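Local atomic coordinates of putative amidohydrolase (PDB entry 3FEQ), a protein that is a zinc-containing member of the amidohydrolase superfamily and probably acts as a prolidase, hydrolysing dipeptides that end in proline. Residues N12-E17 against T56-F61; S137-H142 against V167-E172; V66-S71 against P92-M97. All coordinates share one frame; numbering follows the deposited sequence.

How the interactions relate
The three contacts follow the chain through a zinc-binding amidohydrolase. Interaction 1 joins the strands 11-15 and 56-66 where the beta-rich part meets the start of the barrel. Strand 56-66 then runs inward and at its far end becomes the loop of interaction 3, where His67 binds a zinc ion. Interactions 1 and 3 thus share one strand, with centres 24 Å apart and nearest atoms about 7 Å apart. Interaction 2 lies across the chain's centre from interaction 1, their centres 42 Å apart, and at an interface between subunits. It approaches interaction 3 to about 7 Å between nearest atoms, and the side chain of Ser137 is about 10 Å from a zinc.

Interaction 1 (N12-E17 against T56-F61)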
loop_
_atom_site.group_PDB
_atom_site.type_symbol
_atom_site.label_atom_id
_atom_site.label_comp_id
_atom_site.label_asym_id
_atom_site.label_seq_id
_atom_site.Cartn_x
_atom_site.Cartn_y
_atom_site.Cartn_z
ATOM N N ASN C 12 32.911 47.064 -31.545
ATOM C CA ASN C 12 34.160 46.777 -30.858
ATOM C C ASN C 12 34.073 45.426 -30.162
ATOM O O ASN C 12 33.548 45.307 -29.060
ATOM C CB ASN C 12 34.495 47.889 -29.867
ATOM C CG ASN C 12 34.178 49.265 -30.412
ATOM O OD1 ASN C 12 33.471 50.043 -29.779
ATOM N ND2 ASN C 12 34.686 49.565 -31.598
ATOM N N VAL C 13 34.550 44.399 -30.846
ATOM C CA VAL C 13 34.336 43.026 -30.428
ATOM C C VAL C 13 35.256 42.646 -29.275
ATOM O O VAL C 13 36.477 42.700 -29.393
ATOM C CB VAL C 13 34.530 42.058 -31.607
ATOM C CG1 VAL C 13 34.633 40.622 -31.127
ATOM C CG2 VAL C 13 33.392 42.207 -32.598
ATOM N N LEU C 14 34.655 42.274 -28.155
ATOM C CA LEU C 14 35.420 41.894 -26.990
ATOM C C LEU C 14 35.990 40.515 -27.206
ATOM O O LEU C 14 35.255 39.555 -27.412
ATOM C CB LEU C 14 34.539 41.892 -25.750
ATOM C CG LEU C 14 35.199 42.308 -24.437
ATOM C CD1 LEU C 14 34.202 42.130 -23.304
ATOM C CD2 LEU C 14 36.480 41.537 -24.146
ATOM N N ASP C 15 37.310 40.432 -27.181
ATOM C CA ASP C 15 37.974 39.151 -27.131
ATOM C C ASP C 15 38.543 38.948 -25.748
ATOM O O ASP C 15 39.267 39.798 -25.235
ATOM C CB ASP C 15 39.079 39.075 -28.171
ATOM C CG ASP C 15 39.582 37.667 -28.369
ATOM O OD1 ASP C 15 40.396 37.204 -27.538
ATOM O OD2 ASP C 15 39.154 37.019 -29.351
ATOM N N LEU C 16 38.239 37.794 -25.171
ATOM C CA LEU C 16 38.347 37.601 -23.736
ATOM C C LEU C 16 39.633 36.916 -23.292
ATOM O O LEU C 16 40.119 37.167 -22.192
ATOM C CB LEU C 16 37.119 36.864 -23.206
ATOM C CG LEU C 16 35.905 37.774 -23.037
ATOM C CD1 LEU C 16 34.626 37.054 -23.413
ATOM C CD2 LEU C 16 35.840 38.309 -21.625
ATOM N N GLU C 17 40.193 36.064 -24.142
ATOM C CA GLU C 17 41.431 35.366 -23.801
ATOM C C GLU C 17 42.645 36.270 -23.970
ATOM O O GLU C 17 43.704 36.011 -23.398
ATOM C CB GLU C 17 41.595 34.070 -24.604
ATOM C CG GLU C 17 41.204 34.169 -26.072
ATOM C CD GLU C 17 39.755 33.758 -26.331
ATOM O OE1 GLU C 17 38.830 34.403 -25.784
ATOM O OE2 GLU C 17 39.542 32.795 -27.100
ATOM N N THR C 56 30.256 48.191 -27.664
ATOM C CA THR C 56 30.926 46.930 -27.400
ATOM C C THR C 56 30.004 45.757 -27.654
ATOM O O THR C 56 28.935 45.664 -27.073
ATOM C CB THR C 56 31.431 46.867 -25.969
ATOM O OG1 THR C 56 32.388 47.911 -25.765
ATOM C CG2 THR C 56 32.092 45.528 -25.699
ATOM N N VAL C 57 30.415 44.868 -28.546
ATOM C CA VAL C 57 29.673 43.634 -28.768
ATOM C C VAL C 57 30.426 42.446 -28.167
ATOM O O VAL C 57 31.583 42.190 -28.512
ATOM C CB VAL C 57 29.317 43.420 -30.272
ATOM C CG1 VAL C 57 30.390 43.974 -31.170
ATOM C CG2 VAL C 57 29.052 41.955 -30.582
ATOM N N MET C 58 29.789 41.783 -27.204
ATOM C CA MET C 58 30.406 40.658 -26.499
ATOM C C MET C 58 29.488 39.438 -26.474
ATOM O O MET C 58 28.330 39.536 -26.858
ATOM C CB MET C 58 30.847 41.066 -25.086
ATOM C CG MET C 58 29.755 41.572 -24.166
ATOM S SD MET C 58 30.453 42.004 -22.557
ATOM C CE MET C 58 31.133 40.435 -22.025
ATOM N N PRO C 59 30.006 38.272 -26.056
ATOM C CA PRO C 59 29.094 37.136 -25.944
ATOM C C PRO C 59 28.027 37.408 -24.893
ATOM O O PRO C 59 28.261 38.166 -23.945
ATOM C CB PRO C 59 30.001 35.984 -25.482
ATOM C CG PRO C 59 31.381 36.432 -25.741
ATOM C CD PRO C 59 31.380 37.920 -25.655
ATOM N N GLY C 60 26.853 36.820 -25.083
ATOM C CA GLY C 60 25.783 36.931 -24.111
ATOM C C GLY C 60 26.180 36.243 -22.825
ATOM O O GLY C 60 26.943 35.273 -22.850
ATOM N N PHE C 61 25.673 36.748 -21.703
ATOM C CA PHE C 61 26.124 36.291 -20.407
ATOM C C PHE C 61 25.479 34.970 -20.016
ATOM O O PHE C 61 24.333 34.696 -20.366
ATOM C CB PHE C 61 25.827 37.318 -19.332
ATOM C CG PHE C 61 26.222 38.711 -19.687
ATOM C CD1 PHE C 61 27.436 38.978 -20.301
ATOM C CD2 PHE C 61 25.409 39.773 -19.326
ATOM C CE1 PHE C 61 27.801 40.278 -20.598
ATOM C CE2 PHE C 61 25.769 41.068 -19.612
ATOM C CZ PHE C 61 26.968 41.324 -20.257
#
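Two backbone hydrogen bonds tie strand 12-15 to strand 56-59 as parallel neighbours in a mixed sheet. Val57 takes part in both: its N donates to Asn12 O at 3.2 Å, while its O accepts from Leu14 N at 3.1 Å. The second is the straighter, with 167° at the hydrogen. Two CA-H...O contacts back them up, Thr56 CA to Asn12 O and Val13 CA to Val57 O.

The rest is apolar. Val13 and Val57 share one face, where CG2 of Val13 meets CG1 of Val57 at 3.8 Å. Further along, Leu14 and Met58 lie alongside each other and point the same way, CD1 of Leu14 being 3.7 Å from Met58 CE. Chi1 and the extended chi2 of Met58 bring SD alongside that methyl, and the bend at chi3 (-60°) turns CE back onto it. Leu16, just past the end of its strand, reaches with CD1 toward the Pro59 ring, 4.0 Å from Pro59 CD. Leu349 of helix 345-351 packs on Leu14, Leu16 and Met58.

Between these two segments, polar bonding is thus confined to the backbone around Val57, and further on the pairing passes to hydrocarbon and thioether packing against helix 345-351.

Interaction 2 (S137-H142 against V167-E172); sequences SQTGGH and VVDGVE
Asp169 OD1 is gripped by two groups: the backbone N of Thr139, 2.8 Å from OD1, and Arg179 NH1 of a second subunit, which forms a salt bridge to it. The setting is a short two-stranded parallel sheet, 135-137 with 165-167, in this amidohydrolase-family protein. Thr139 N comes in on the syn lone pair of OD1, with an almost straight bond of 169°. OD2 accepts from Thr139 OG1 at 2.7 Å, again on the syn side but 32° out of the carboxylate plane. Thr139 thus gives one donor to each oxygen, which fixes the rotation of the carboxylate; with the arginine, these donors would probably favour its charged form.

Behind this pair of bonds, Val168 N donates to Ser137 O at 2.8 Å and continues the strand pairing. CG1 of Val167, anti to its own N (chi1 -172°), lies 3.5 Å from Thr139 OG1. Leu176 of the second subunit packs on both Thr139 and Asp169, so the threonine-aspartate pair is part of the subunit interface. Gln138 to Gly141 make a type II turn, its own backbone bond weak. Ser137 OG, also bonded to Gly143 N, donates to Gln138 O at 2.9 Å, in the carbonyl plane on a lone pair.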
loop_
_atom_site.group_PDB
_atom_site.type_symbol
_atom_site.label_atom_id
_atom_site.label_comp_id
_atom_site.label_asym_id
_atom_site.label_seq_id
_atom_site.Cartn_x
_atom_site.Cartn_y
_atom_site.Cartn_z
ATOM N N SER C 137 18.407 16.315 -1.843
ATOM C CA SER C 137 18.711 16.656 -0.465
ATOM C C SER C 137 18.386 15.472 0.418
ATOM O O SER C 137 17.476 14.711 0.112
ATOM C CB SER C 137 17.937 17.884 -0.005
ATOM O OG SER C 137 18.128 18.101 1.384
ATOM N N GLN C 138 19.189 15.271 1.462
ATOM C CA GLN C 138 18.883 14.274 2.484
ATOM C C GLN C 138 17.778 14.817 3.374
ATOM O O GLN C 138 17.391 15.979 3.267
ATOM C CB GLN C 138 20.118 13.937 3.326
ATOM C CG GLN C 138 20.812 15.143 3.913
ATOM C CD GLN C 138 21.400 14.853 5.266
ATOM O OE1 GLN C 138 22.548 14.428 5.380
ATOM N NE2 GLN C 138 20.615 15.083 6.310
ATOM N N THR C 139 17.257 13.961 4.236
ATOM C CA THR C 139 16.254 14.368 5.194
ATOM C C THR C 139 16.841 15.409 6.137
ATOM O O THR C 139 17.972 15.275 6.603
ATOM C CB THR C 139 15.710 13.144 5.976
ATOM O OG1 THR C 139 15.093 12.229 5.062
ATOM C CG2 THR C 139 14.675 13.572 6.996
ATOM N N GLY C 140 16.089 16.478 6.364
ATOM C CA GLY C 140 16.523 17.546 7.250
ATOM C C GLY C 140 17.597 18.391 6.611
ATOM O O GLY C 140 18.234 19.211 7.277
ATOM N N GLY C 141 17.786 18.187 5.310
ATOM C CA GLY C 141 18.896 18.776 4.579
ATOM C C GLY C 141 18.535 20.151 4.083
ATOM O O GLY C 141 17.472 20.671 4.406
ATOM N N HIS C 142 19.416 20.742 3.286
ATOM C CA HIS C 142 19.243 22.131 2.885
ATOM C C HIS C 142 18.008 22.212 1.996
ATOM O O HIS C 142 17.380 23.262 1.883
ATOM C CB HIS C 142 20.520 22.686 2.212
ATOM C CG HIS C 142 20.442 24.139 1.830
ATOM N ND1 HIS C 142 20.128 25.139 2.729
ATOM C CD2 HIS C 142 20.659 24.761 0.644
ATOM C CE1 HIS C 142 20.129 26.306 2.107
ATOM N NE2 HIS C 142 20.450 26.105 0.841
ATOM N N VAL C 167 13.590 15.355 -1.282
ATOM C CA VAL C 167 14.291 14.615 -0.261
ATOM C C VAL C 167 14.450 13.153 -0.665
ATOM O O VAL C 167 13.478 12.450 -0.919
ATOM C CB VAL C 167 13.569 14.704 1.086
ATOM C CG1 VAL C 167 14.437 14.078 2.176
ATOM C CG2 VAL C 167 13.256 16.167 1.422
ATOM N N VAL C 168 15.689 12.707 -0.748
ATOM C CA VAL C 168 15.983 11.301 -0.958
ATOM C C VAL C 168 17.202 10.965 -0.146
ATOM O O VAL C 168 18.145 11.747 -0.066
ATOM C CB VAL C 168 16.324 10.958 -2.425
ATOM C CG1 VAL C 168 15.084 10.617 -3.200
ATOM C CG2 VAL C 168 17.100 12.068 -3.086
ATOM N N ASP C 169 17.168 9.784 0.444
ATOM C CA ASP C 169 18.247 9.305 1.264
ATOM C C ASP C 169 18.620 7.925 0.765
ATOM O O ASP C 169 17.784 7.214 0.176
ATOM C CB ASP C 169 17.802 9.234 2.729
ATOM C CG ASP C 169 17.228 10.551 3.235
ATOM O OD1 ASP C 169 17.978 11.308 3.908
ATOM O OD2 ASP C 169 16.030 10.818 2.951
ATOM N N GLY C 170 19.881 7.561 0.978
ATOM C CA GLY C 170 20.310 6.200 0.745
ATOM C C GLY C 170 20.936 6.023 -0.608
ATOM O O GLY C 170 20.623 6.752 -1.548
ATOM N N VAL C 171 21.821 5.041 -0.708
ATOM C CA VAL C 171 22.612 4.859 -1.912
ATOM C C VAL C 171 21.763 4.476 -3.093
ATOM O O VAL C 171 21.942 5.015 -4.178
ATOM C CB VAL C 171 23.680 3.788 -1.726
ATOM C CG1 VAL C 171 24.256 3.402 -3.059
ATOM C CG2 VAL C 171 24.763 4.292 -0.781
ATOM N N GLU C 172 20.843 3.540 -2.905
ATOM C CA GLU C 172 19.970 3.178 -3.999
ATOM C C GLU C 172 18.985 4.308 -4.269
ATOM O O GLU C 172 18.670 4.603 -5.423
ATOM C CB GLU C 172 19.251 1.858 -3.724
ATOM C CG GLU C 172 20.190 0.669 -3.475
ATOM C CD GLU C 172 21.053 0.280 -4.690
ATOM O OE1 GLU C 172 21.658 -0.814 -4.663
ATOM O OE2 GLU C 172 21.133 1.053 -5.673
#

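Interaction 3 (V66-S71 against P92-M97); sequences VHVLAS and PILDAM. With ZN (zinc ion), chain U.
Val68 and Leu94 cross at about a right angle, with CG1 of the valine 3.5 Å from CG of the leucine. They join two parts of a TIM-barrel amidohydrolase: the loop after strand 56-66, where the metal-binding His-X-His sequence spans the strand's end and the loop's start, and helix 90-99 on the outside of the barrel. The valine puts CG1 anti to its backbone N (chi1 169°), and this branch lies against CG and CD2 of the leucine. Leu115 of helix 113-120 touches both residues and adds a third wall.

At the strand end of the contact the approach is different. Val66 and Met97 reach toward each other tip to tip, and CE of the methionine comes within 3.6 Å of Val66 CG1. Met97 is extended beyond CG, with chi2 and chi3 both near 180°, which carries its methyl from the helix to the strand. Val105 of the neighbouring strand 102-107 packs on both side chains.

Ile93 serves the opposite end of the loop. Its CD1 lies over the turn, 3.5 Å from Val68 O and 3.9 Å from Ser71 CA, and its CG2 also faces that carbonyl. The loop is itself folded tightly, a type I turn from His67 to Ala70 closed by the backbone bond from Ala70 N to His67 O, with Ala70 at the centre of an inverse gamma turn.

Across the two segments the contact is packing of side chains on side chains and backbone, while His67 points away from the helix toward the metal. Its ring is held by a hydrogen bond from ND1 to Gly109 O, which orients the other nitrogen. His65 and Asp323 belong to the same metal site, and His67 NE2 binds the zinc ion at 2.2 Å.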
loop_
_atom_site.group_PDB
_atom_site.type_symbol
_atom_site.label_atom_id
_atom_site.label_comp_id
_atom_site.label_asym_id
_atom_site.label_seq_id
_atom_site.Cartn_x
_atom_site.Cartn_y
_atom_site.Cartn_z
ATOM N N VAL C 66 21.100 30.058 -10.881
ATOM C CA VAL C 66 19.811 30.725 -10.642
ATOM C C VAL C 66 18.745 29.750 -10.146
ATOM O O VAL C 66 18.872 28.541 -10.326
ATOM C CB VAL C 66 19.268 31.392 -11.913
ATOM C CG1 VAL C 66 20.172 32.510 -12.360
ATOM C CG2 VAL C 66 19.106 30.379 -12.998
ATOM N N HIS C 67 17.703 30.284 -9.515
ATOM C CA HIS C 67 16.457 29.553 -9.332
ATOM C C HIS C 67 15.361 30.350 -10.012
ATOM O O HIS C 67 14.752 31.239 -9.421
ATOM C CB HIS C 67 16.139 29.314 -7.852
ATOM C CG HIS C 67 17.218 28.591 -7.110
ATOM N ND1 HIS C 67 17.238 27.221 -6.970
ATOM C CD2 HIS C 67 18.338 29.046 -6.498
ATOM C CE1 HIS C 67 18.323 26.862 -6.307
ATOM N NE2 HIS C 67 19.011 27.951 -6.013
ATOM N N VAL C 68 15.168 30.054 -11.288
ATOM C CA VAL C 68 14.181 30.714 -12.122
ATOM C C VAL C 68 12.791 30.650 -11.534
ATOM O O VAL C 68 12.008 31.564 -11.718
ATOM C CB VAL C 68 14.127 30.029 -13.462
ATOM C CG1 VAL C 68 12.933 30.514 -14.253
ATOM C CG2 VAL C 68 15.438 30.229 -14.200
ATOM N N LEU C 69 12.482 29.560 -10.838
ATOM C CA LEU C 69 11.153 29.373 -10.268
ATOM C C LEU C 69 10.960 29.950 -8.859
ATOM O O LEU C 69 9.838 29.990 -8.339
ATOM C CB LEU C 69 10.793 27.901 -10.300
ATOM C CG LEU C 69 10.237 27.537 -11.667
ATOM C CD1 LEU C 69 10.646 26.152 -12.013
ATOM C CD2 LEU C 69 8.709 27.674 -11.681
ATOM N N ALA C 70 12.048 30.422 -8.259
ATOM C CA ALA C 70 11.997 31.034 -6.934
ATOM C C ALA C 70 11.318 32.401 -6.976
ATOM O O ALA C 70 11.976 33.443 -6.903
ATOM C CB ALA C 70 13.395 31.149 -6.357
ATOM N N SER C 71 9.995 32.391 -7.088
ATOM C CA SER C 71 9.249 33.626 -7.243
ATOM C C SER C 71 8.951 34.322 -5.919
ATOM O O SER C 71 8.482 35.459 -5.924
ATOM C CB SER C 71 7.962 33.390 -8.022
ATOM O OG SER C 71 7.045 32.636 -7.263
ATOM N N PRO C 92 7.961 36.558 -15.730
ATOM C CA PRO C 92 8.657 37.847 -15.612
ATOM C C PRO C 92 10.115 37.713 -15.165
ATOM O O PRO C 92 10.945 38.510 -15.561
ATOM C CB PRO C 92 7.858 38.585 -14.536
ATOM C CG PRO C 92 6.555 37.898 -14.490
ATOM C CD PRO C 92 6.812 36.482 -14.811
ATOM N N ILE C 93 10.415 36.718 -14.340
ATOM C CA ILE C 93 11.778 36.497 -13.890
ATOM C C ILE C 93 12.677 36.204 -15.079
ATOM O O ILE C 93 13.774 36.761 -15.191
ATOM C CB ILE C 93 11.858 35.346 -12.864
ATOM C CG1 ILE C 93 11.281 35.795 -11.518
ATOM C CG2 ILE C 93 13.311 34.864 -12.692
ATOM C CD1 ILE C 93 10.757 34.650 -10.658
ATOM N N LEU C 94 12.182 35.353 -15.975
ATOM C CA LEU C 94 12.948 34.909 -17.134
ATOM C C LEU C 94 13.132 36.046 -18.125
ATOM O O LEU C 94 14.222 36.281 -18.630
ATOM C CB LEU C 94 12.236 33.751 -17.815
ATOM C CG LEU C 94 12.421 32.369 -17.209
ATOM C CD1 LEU C 94 11.391 31.418 -17.794
ATOM C CD2 LEU C 94 13.812 31.897 -17.504
ATOM N N ASP C 95 12.051 36.762 -18.380
ATOM C CA ASP C 95 12.072 37.852 -19.320
ATOM C C ASP C 95 13.074 38.921 -18.891
ATOM O O ASP C 95 13.800 39.473 -19.721
ATOM C CB ASP C 95 10.672 38.448 -19.445
ATOM C CG ASP C 95 10.511 39.286 -20.687
ATOM O OD1 ASP C 95 10.957 38.840 -21.768
ATOM O OD2 ASP C 95 9.957 40.398 -20.585
ATOM N N ALA C 96 13.131 39.177 -17.588
ATOM C CA ALA C 96 14.020 40.178 -17.035
ATOM C C ALA C 96 15.495 39.759 -17.098
ATOM O O ALA C 96 16.359 40.575 -17.429
ATOM C CB ALA C 96 13.611 40.520 -15.618
ATOM N N MET C 97 15.785 38.491 -16.818
ATOM C CA MET C 97 17.167 38.003 -16.908
ATOM C C MET C 97 17.706 38.204 -18.331
ATOM O O MET C 97 18.885 38.552 -18.532
ATOM C CB MET C 97 17.261 36.525 -16.531
ATOM C CG MET C 97 17.143 36.218 -15.052
ATOM S SD MET C 97 17.400 34.458 -14.762
ATOM C CE MET C 97 17.122 34.369 -13.019
HETATM ZN ZN ZN U . 20.665 27.510 -4.575
#